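Local coordinates for conserved protein (Methanosarcina mazei, PDB 2NR4) that is of unknown function but binds flavin mononucleotide at its antiparallel beta-barrel domain, at residues Glu32-Pro46 / Leu86-Phe100. Numbering follows the deposited sequence.
Sequences EIIASTGFEHPNAAP and LFVRSTFSDLVPSEF. With FMN (flavin mononucleotide), chain C.
Pro46 O accepts a 2.6 Å hydrogen bond from FMN O2', while the ring of the same proline lies against helix 84-92. Pro46 CG comes 3.1 Å from Thr91 OG1, the two side chains crossing at about a right angle. Thr91 OG1 donates to Phe87 O (2.7 Å), four residues earlier in the helix, and Thr91 O in turn receives FMN O4' at 3.0 Å. On the neighbouring strand, Ile34 has CG1 anti to its carbonyl carbon (chi1 -67°), which sets this methylene over the centre of the Phe87 ring, 4.2 Å from the centroid, in a CH-pi contact; Glu32 O meets the ring edge. Beyond the helix, Pro42 CB sits 3.5 Å from the centroid of Phe100, only 5° off the ring normal, a second CH-pi contact. Ser36 CB approaches that ring's edge, and Ala44 CB touches Leu95 CD1 (3.8 Å) and lies 4.0 Å from Phe100 CZ. Replacing Phe100 by an alanine is likely to leave Pro42 CB without its CH-pi partner and a gap beside Ser36 and Ala44. A water accepting from Ala44 N and Leu95 N links the backbones. Apolar packing and water thus join the barrel hairpin to the helix and following loop, while carbonyls from both segments hold the FMN ribityl chain.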
loop_
_atom_site.group_PDB
_atom_site.type_symbol
_atom_site.label_atom_id
_atom_site.label_comp_id
_atom_site.label_asym_id
_atom_site.label_seq_id
_atom_site.Cartn_x
_atom_site.Cartn_y
_atom_site.Cartn_z
ATOM N N GLU A 32 0.347 -9.060 1.561
ATOM C CA GLU A 32 -1.005 -9.414 1.084
ATOM C C GLU A 32 -0.958 -9.555 -0.423
ATOM O O GLU A 32 -0.850 -8.553 -1.179
ATOM C CB GLU A 32 -2.044 -8.365 1.503
ATOM C CG GLU A 32 -2.024 -8.028 3.029
ATOM C CD GLU A 32 -2.546 -9.148 3.922
ATOM O OE1 GLU A 32 -3.051 -10.194 3.393
ATOM O OE2 GLU A 32 -2.441 -8.996 5.180
ATOM N N ILE A 33 -1.061 -10.813 -0.858
ATOM C CA ILE A 33 -0.954 -11.132 -2.279
ATOM C C ILE A 33 -2.202 -11.900 -2.729
ATOM O O ILE A 33 -3.057 -12.220 -1.930
ATOM C CB ILE A 33 0.338 -11.914 -2.571
ATOM C CG1 ILE A 33 0.532 -13.111 -1.616
ATOM C CG2 ILE A 33 1.570 -10.926 -2.493
ATOM C CD1 ILE A 33 -0.293 -14.344 -1.934
ATOM N N ILE A 34 -2.300 -12.195 -4.011
ATOM C CA ILE A 34 -3.348 -13.132 -4.408
ATOM C C ILE A 34 -2.663 -14.464 -4.709
ATOM O O ILE A 34 -1.762 -14.538 -5.523
ATOM C CB ILE A 34 -4.087 -12.588 -5.623
ATOM C CG1 ILE A 34 -4.853 -11.315 -5.180
ATOM C CG2 ILE A 34 -5.016 -13.698 -6.227
ATOM C CD1 ILE A 34 -5.316 -10.493 -6.314
ATOM N N ALA A 35 -3.111 -15.514 -4.061
ATOM C CA ALA A 35 -2.472 -16.816 -4.227
ATOM C C ALA A 35 -3.174 -17.552 -5.354
ATOM O O ALA A 35 -4.400 -17.653 -5.319
ATOM C CB ALA A 35 -2.629 -17.594 -2.972
ATOM N N SER A 36 -2.407 -18.080 -6.315
ATOM C CA SER A 36 -3.024 -18.944 -7.369
ATOM C C SER A 36 -2.710 -20.401 -7.032
ATOM O O SER A 36 -1.590 -20.728 -6.627
ATOM C CB SER A 36 -2.515 -18.606 -8.780
ATOM O OG SER A 36 -1.101 -18.488 -8.838
ATOM N N THR A 37 -3.684 -21.285 -7.224
ATOM C CA THR A 37 -3.477 -22.703 -6.906
ATOM C C THR A 37 -4.274 -23.489 -7.967
ATOM O O THR A 37 -5.062 -22.894 -8.700
ATOM C CB THR A 37 -4.064 -23.085 -5.531
ATOM O OG1 THR A 37 -5.436 -22.634 -5.390
ATOM C CG2 THR A 37 -3.187 -22.611 -4.322
ATOM N N GLY A 38 -4.105 -24.809 -8.013
ATOM C CA GLY A 38 -5.003 -25.640 -8.819
ATOM C C GLY A 38 -4.446 -25.983 -10.176
ATOM O O GLY A 38 -4.749 -25.327 -11.152
ATOM N N PHE A 39 -3.614 -27.011 -10.198
ATOM C CA PHE A 39 -3.101 -27.618 -11.405
ATOM C C PHE A 39 -4.230 -27.847 -12.404
ATOM O O PHE A 39 -4.142 -27.392 -13.556
ATOM C CB PHE A 39 -2.427 -28.961 -11.048
ATOM C CG PHE A 39 -0.966 -28.854 -10.686
ATOM C CD1 PHE A 39 0.001 -28.618 -11.670
ATOM C CD2 PHE A 39 -0.537 -29.065 -9.367
ATOM C CE1 PHE A 39 1.372 -28.546 -11.333
ATOM C CE2 PHE A 39 0.828 -28.990 -9.016
ATOM C CZ PHE A 39 1.781 -28.738 -10.008
ATOM N N GLU A 40 -5.319 -28.471 -11.942
ATOM C CA GLU A 40 -6.400 -28.953 -12.821
ATOM C C GLU A 40 -7.564 -27.983 -13.039
ATOM O O GLU A 40 -8.381 -28.180 -13.920
ATOM C CB GLU A 40 -6.979 -30.254 -12.246
ATOM C CG GLU A 40 -6.021 -31.426 -12.230
ATOM C CD GLU A 40 -6.636 -32.663 -11.582
ATOM O OE1 GLU A 40 -7.896 -32.836 -11.606
ATOM O OE2 GLU A 40 -5.858 -33.477 -11.044
ATOM N N HIS A 41 -7.662 -26.956 -12.202
ATOM C CA HIS A 41 -8.653 -25.918 -12.341
ATOM C C HIS A 41 -8.095 -24.724 -11.549
ATOM O O HIS A 41 -8.048 -24.784 -10.323
ATOM C CB HIS A 41 -10.014 -26.291 -11.771
ATOM C CG HIS A 41 -10.994 -25.152 -11.815
ATOM N ND1 HIS A 41 -11.721 -24.830 -12.941
ATOM C CD2 HIS A 41 -11.310 -24.213 -10.890
ATOM C CE1 HIS A 41 -12.469 -23.768 -12.697
ATOM N NE2 HIS A 41 -12.230 -23.367 -11.462
ATOM N N PRO A 42 -7.645 -23.686 -12.249
ATOM C CA PRO A 42 -6.980 -22.582 -11.518
ATOM C C PRO A 42 -7.946 -21.800 -10.660
ATOM O O PRO A 42 -9.090 -21.502 -11.068
ATOM C CB PRO A 42 -6.411 -21.706 -12.635
ATOM C CG PRO A 42 -7.314 -21.986 -13.854
ATOM C CD PRO A 42 -7.699 -23.438 -13.702
ATOM N N ASN A 43 -7.446 -21.421 -9.478
ATOM C CA ASN A 43 -8.208 -20.697 -8.492
ATOM C C ASN A 43 -7.325 -19.573 -7.969
ATOM O O ASN A 43 -6.088 -19.714 -7.904
ATOM C CB ASN A 43 -8.465 -21.614 -7.300
ATOM C CG ASN A 43 -9.339 -20.958 -6.258
ATOM O OD1 ASN A 43 -8.891 -20.598 -5.137
ATOM N ND2 ASN A 43 -10.587 -20.775 -6.614
ATOM N N ALA A 44 -7.946 -18.465 -7.620
ATOM C CA ALA A 44 -7.192 -17.361 -7.020
ATOM C C ALA A 44 -7.895 -16.926 -5.741
ATOM O O ALA A 44 -9.119 -16.926 -5.674
ATOM C CB ALA A 44 -7.130 -16.211 -7.997
ATOM N N ALA A 45 -7.136 -16.509 -4.735
ATOM C CA ALA A 45 -7.758 -15.976 -3.498
ATOM C C ALA A 45 -6.733 -15.118 -2.748
ATOM O O ALA A 45 -5.572 -15.472 -2.733
ATOM C CB ALA A 45 -8.177 -17.136 -2.612
ATOM N N PRO A 46 -7.155 -14.001 -2.148
ATOM C CA PRO A 46 -6.198 -13.252 -1.288
ATOM C C PRO A 46 -5.713 -14.068 -0.113
ATOM O O PRO A 46 -6.484 -14.780 0.552
ATOM C CB PRO A 46 -6.994 -12.035 -0.832
ATOM C CG PRO A 46 -7.970 -11.846 -1.925
ATOM C CD PRO A 46 -8.415 -13.262 -2.282
ATOM N N LEU A 86 -9.186 -6.633 -8.901
ATOM C CA LEU A 86 -8.753 -8.047 -8.866
ATOM C C LEU A 86 -8.751 -8.639 -7.464
ATOM O O LEU A 86 -9.176 -9.794 -7.245
ATOM C CB LEU A 86 -7.407 -8.179 -9.569
ATOM C CG LEU A 86 -6.919 -9.429 -10.290
ATOM C CD1 LEU A 86 -8.037 -10.095 -11.156
ATOM C CD2 LEU A 86 -5.754 -9.004 -11.147
ATOM N N PHE A 87 -8.326 -7.865 -6.464
ATOM C CA PHE A 87 -8.497 -8.320 -5.102
ATOM C C PHE A 87 -9.907 -8.702 -4.709
ATOM O O PHE A 87 -10.142 -9.703 -4.031
ATOM C CB PHE A 87 -8.008 -7.246 -4.086
ATOM C CG PHE A 87 -6.690 -7.544 -3.502
ATOM C CD1 PHE A 87 -6.589 -8.356 -2.383
ATOM C CD2 PHE A 87 -5.538 -7.025 -4.069
ATOM C CE1 PHE A 87 -5.370 -8.637 -1.845
ATOM C CE2 PHE A 87 -4.324 -7.315 -3.525
ATOM C CZ PHE A 87 -4.256 -8.138 -2.417
ATOM N N VAL A 88 -10.863 -7.847 -5.057
ATOM C CA VAL A 88 -12.213 -8.063 -4.617
ATOM C C VAL A 88 -12.795 -9.202 -5.453
ATOM O O VAL A 88 -13.439 -10.071 -4.917
ATOM C CB VAL A 88 -13.060 -6.783 -4.729
ATOM C CG1 VAL A 88 -14.529 -7.069 -4.459
ATOM C CG2 VAL A 88 -12.553 -5.706 -3.720
ATOM N N ARG A 89 -12.531 -9.202 -6.747
ATOM C CA ARG A 89 -13.025 -10.300 -7.603
ATOM C C ARG A 89 -12.480 -11.647 -7.150
ATOM O O ARG A 89 -13.221 -12.633 -7.113
ATOM C CB ARG A 89 -12.636 -10.054 -9.054
ATOM C CG ARG A 89 -13.419 -8.893 -9.698
ATOM C CD ARG A 89 -13.211 -8.830 -11.195
ATOM N NE ARG A 89 -13.457 -10.140 -11.805
ATOM C CZ ARG A 89 -12.598 -10.810 -12.568
ATOM N NH1 ARG A 89 -11.400 -10.312 -12.880
ATOM N NH2 ARG A 89 -12.958 -12.014 -13.031
ATOM N N SER A 90 -11.189 -11.710 -6.811
ATOM C CA SER A 90 -10.650 -13.003 -6.362
ATOM C C SER A 90 -11.191 -13.408 -4.989
ATOM O O SER A 90 -11.169 -14.576 -4.609
ATOM C CB SER A 90 -9.130 -13.000 -6.371
ATOM O OG SER A 90 -8.668 -12.122 -5.378
ATOM N N THR A 91 -11.663 -12.445 -4.207
ATOM C CA THR A 91 -12.214 -12.780 -2.900
ATOM C C THR A 91 -13.607 -13.353 -2.992
ATOM O O THR A 91 -13.920 -14.324 -2.315
ATOM C CB THR A 91 -12.298 -11.536 -1.966
ATOM O OG1 THR A 91 -11.000 -11.006 -1.786
ATOM C CG2 THR A 91 -12.927 -11.898 -0.602
ATOM N N PHE A 92 -14.459 -12.728 -3.803
ATOM C CA PHE A 92 -15.886 -13.024 -3.798
ATOM C C PHE A 92 -16.368 -13.761 -5.024
ATOM O O PHE A 92 -17.567 -14.089 -5.118
ATOM C CB PHE A 92 -16.700 -11.735 -3.654
ATOM C CG PHE A 92 -16.474 -11.037 -2.342
ATOM C CD1 PHE A 92 -16.957 -11.585 -1.150
ATOM C CD2 PHE A 92 -15.759 -9.855 -2.290
ATOM C CE1 PHE A 92 -16.711 -10.948 0.079
ATOM C CE2 PHE A 92 -15.517 -9.233 -1.080
ATOM C CZ PHE A 92 -16.000 -9.769 0.089
ATOM N N SER A 93 -15.454 -14.036 -5.948
ATOM C CA SER A 93 -15.813 -14.684 -7.214
ATOM C C SER A 93 -14.771 -15.699 -7.617
ATOM O O SER A 93 -13.833 -15.964 -6.888
ATOM C CB SER A 93 -15.949 -13.660 -8.346
ATOM O OG SER A 93 -16.847 -12.623 -8.012
ATOM N N ASP A 94 -14.988 -16.291 -8.784
ATOM C CA ASP A 94 -14.031 -17.178 -9.407
ATOM C C ASP A 94 -13.437 -16.406 -10.586
ATOM O O ASP A 94 -14.168 -15.937 -11.467
ATOM C CB ASP A 94 -14.724 -18.451 -9.936
ATOM C CG ASP A 94 -15.522 -19.201 -8.866
ATOM O OD1 ASP A 94 -15.036 -20.251 -8.389
ATOM O OD2 ASP A 94 -16.650 -18.771 -8.526
ATOM N N LEU A 95 -12.122 -16.262 -10.618
ATOM C CA LEU A 95 -11.497 -15.693 -11.803
ATOM C C LEU A 95 -11.610 -16.769 -12.882
ATOM O O LEU A 95 -11.549 -17.957 -12.595
ATOM C CB LEU A 95 -10.039 -15.334 -11.560
ATOM C CG LEU A 95 -9.654 -14.288 -10.507
ATOM C CD1 LEU A 95 -8.237 -13.817 -10.772
ATOM C CD2 LEU A 95 -10.579 -13.091 -10.497
ATOM N N VAL A 96 -11.817 -16.347 -14.113
ATOM C CA VAL A 96 -11.985 -17.326 -15.182
ATOM C C VAL A 96 -10.612 -17.869 -15.618
ATOM O O VAL A 96 -9.580 -17.183 -15.461
ATOM C CB VAL A 96 -12.886 -16.786 -16.306
ATOM C CG1 VAL A 96 -14.326 -16.701 -15.807
ATOM C CG2 VAL A 96 -12.443 -15.468 -16.768
ATOM N N PRO A 97 -10.570 -19.130 -16.095
ATOM C CA PRO A 97 -9.283 -19.679 -16.509
ATOM C C PRO A 97 -8.478 -18.826 -17.485
ATOM O O PRO A 97 -7.244 -18.940 -17.471
ATOM C CB PRO A 97 -9.665 -21.062 -17.121
ATOM C CG PRO A 97 -10.962 -21.409 -16.396
ATOM C CD PRO A 97 -11.668 -20.116 -16.251
ATOM N N SER A 98 -9.123 -17.938 -18.258
ATOM C CA SER A 98 -8.385 -17.051 -19.203
ATOM C C SER A 98 -7.541 -15.960 -18.529
ATOM O O SER A 98 -6.733 -15.282 -19.176
ATOM C CB SER A 98 -9.295 -16.407 -20.263
ATOM O OG SER A 98 -10.500 -15.876 -19.726
ATOM N N GLU A 99 -7.731 -15.808 -17.224
ATOM C CA GLU A 99 -7.007 -14.792 -16.457
ATOM C C GLU A 99 -5.662 -15.305 -15.962
ATOM O O GLU A 99 -4.885 -14.572 -15.344
ATOM C CB GLU A 99 -7.902 -14.346 -15.288
ATOM C CG GLU A 99 -9.226 -13.790 -15.796
ATOM C CD GLU A 99 -10.060 -13.125 -14.735
ATOM O OE1 GLU A 99 -11.211 -13.559 -14.511
ATOM O OE2 GLU A 99 -9.567 -12.145 -14.139
ATOM N N PHE A 100 -5.400 -16.581 -16.199
ATOM C CA PHE A 100 -4.199 -17.229 -15.737
ATOM C C PHE A 100 -3.304 -17.591 -16.917
ATOM O O PHE A 100 -3.787 -17.755 -18.056
ATOM C CB PHE A 100 -4.543 -18.524 -15.012
ATOM C CG PHE A 100 -5.411 -18.333 -13.801
ATOM C CD1 PHE A 100 -4.842 -18.234 -12.534
ATOM C CD2 PHE A 100 -6.807 -18.257 -13.930
ATOM C CE1 PHE A 100 -5.656 -18.081 -11.398
ATOM C CE2 PHE A 100 -7.652 -18.096 -12.789
ATOM C CZ PHE A 100 -7.052 -18.008 -11.517
HETATM N N1 FMN C . -7.513 -16.588 3.952
HETATM C C2 FMN C . -6.583 -17.477 4.446
HETATM O O2 FMN C . -6.914 -18.651 4.591
HETATM N N3 FMN C . -5.322 -17.046 4.800
HETATM C C4 FMN C . -4.970 -15.715 4.639
HETATM O O4 FMN C . -3.802 -15.359 4.741
HETATM C C4A FMN C . -5.901 -14.814 4.130
HETATM N N5 FMN C . -5.576 -13.476 3.969
HETATM C C5A FMN C . -6.496 -12.579 3.444
HETATM C C6 FMN C . -6.143 -11.235 3.271
HETATM C C7 FMN C . -7.054 -10.331 2.744
HETATM C C7M FMN C . -6.657 -8.885 2.642
HETATM C C8 FMN C . -8.348 -10.781 2.405
HETATM C C8M FMN C . -9.309 -9.905 1.693
HETATM C C9 FMN C . -8.713 -12.123 2.581
HETATM C C9A FMN C . -7.769 -13.031 3.094
HETATM N N10 FMN C . -8.101 -14.376 3.274
HETATM C C10 FMN C . -7.177 -15.261 3.790
HETATM C "C1'" FMN C . -9.510 -14.839 3.056
HETATM C "C2'" FMN C . -9.598 -15.477 1.675
HETATM O "O2'" FMN C . -9.073 -14.598 0.717
HETATM C "C3'" FMN C . -11.057 -15.698 1.349
HETATM O "O3'" FMN C . -11.595 -16.602 2.299
HETATM C "C4'" FMN C . -11.236 -16.196 -0.083
HETATM O "O4'" FMN C . -12.614 -16.086 -0.342
HETATM C "C5'" FMN C . -10.767 -17.646 -0.260
HETATM O "O5'" FMN C . -11.265 -18.182 -1.468
HETATM P P FMN C . -10.880 -19.640 -2.070
HETATM O O1P FMN C . -11.969 -20.592 -1.546
HETATM O O2P FMN C . -9.519 -20.079 -1.483
HETATM O O3P FMN C . -10.968 -19.542 -3.595
HETATM O O HOH W 1 -10.555 -19.363 -10.923
HETATM O O HOH W 2 -10.486 -17.950 -8.783
#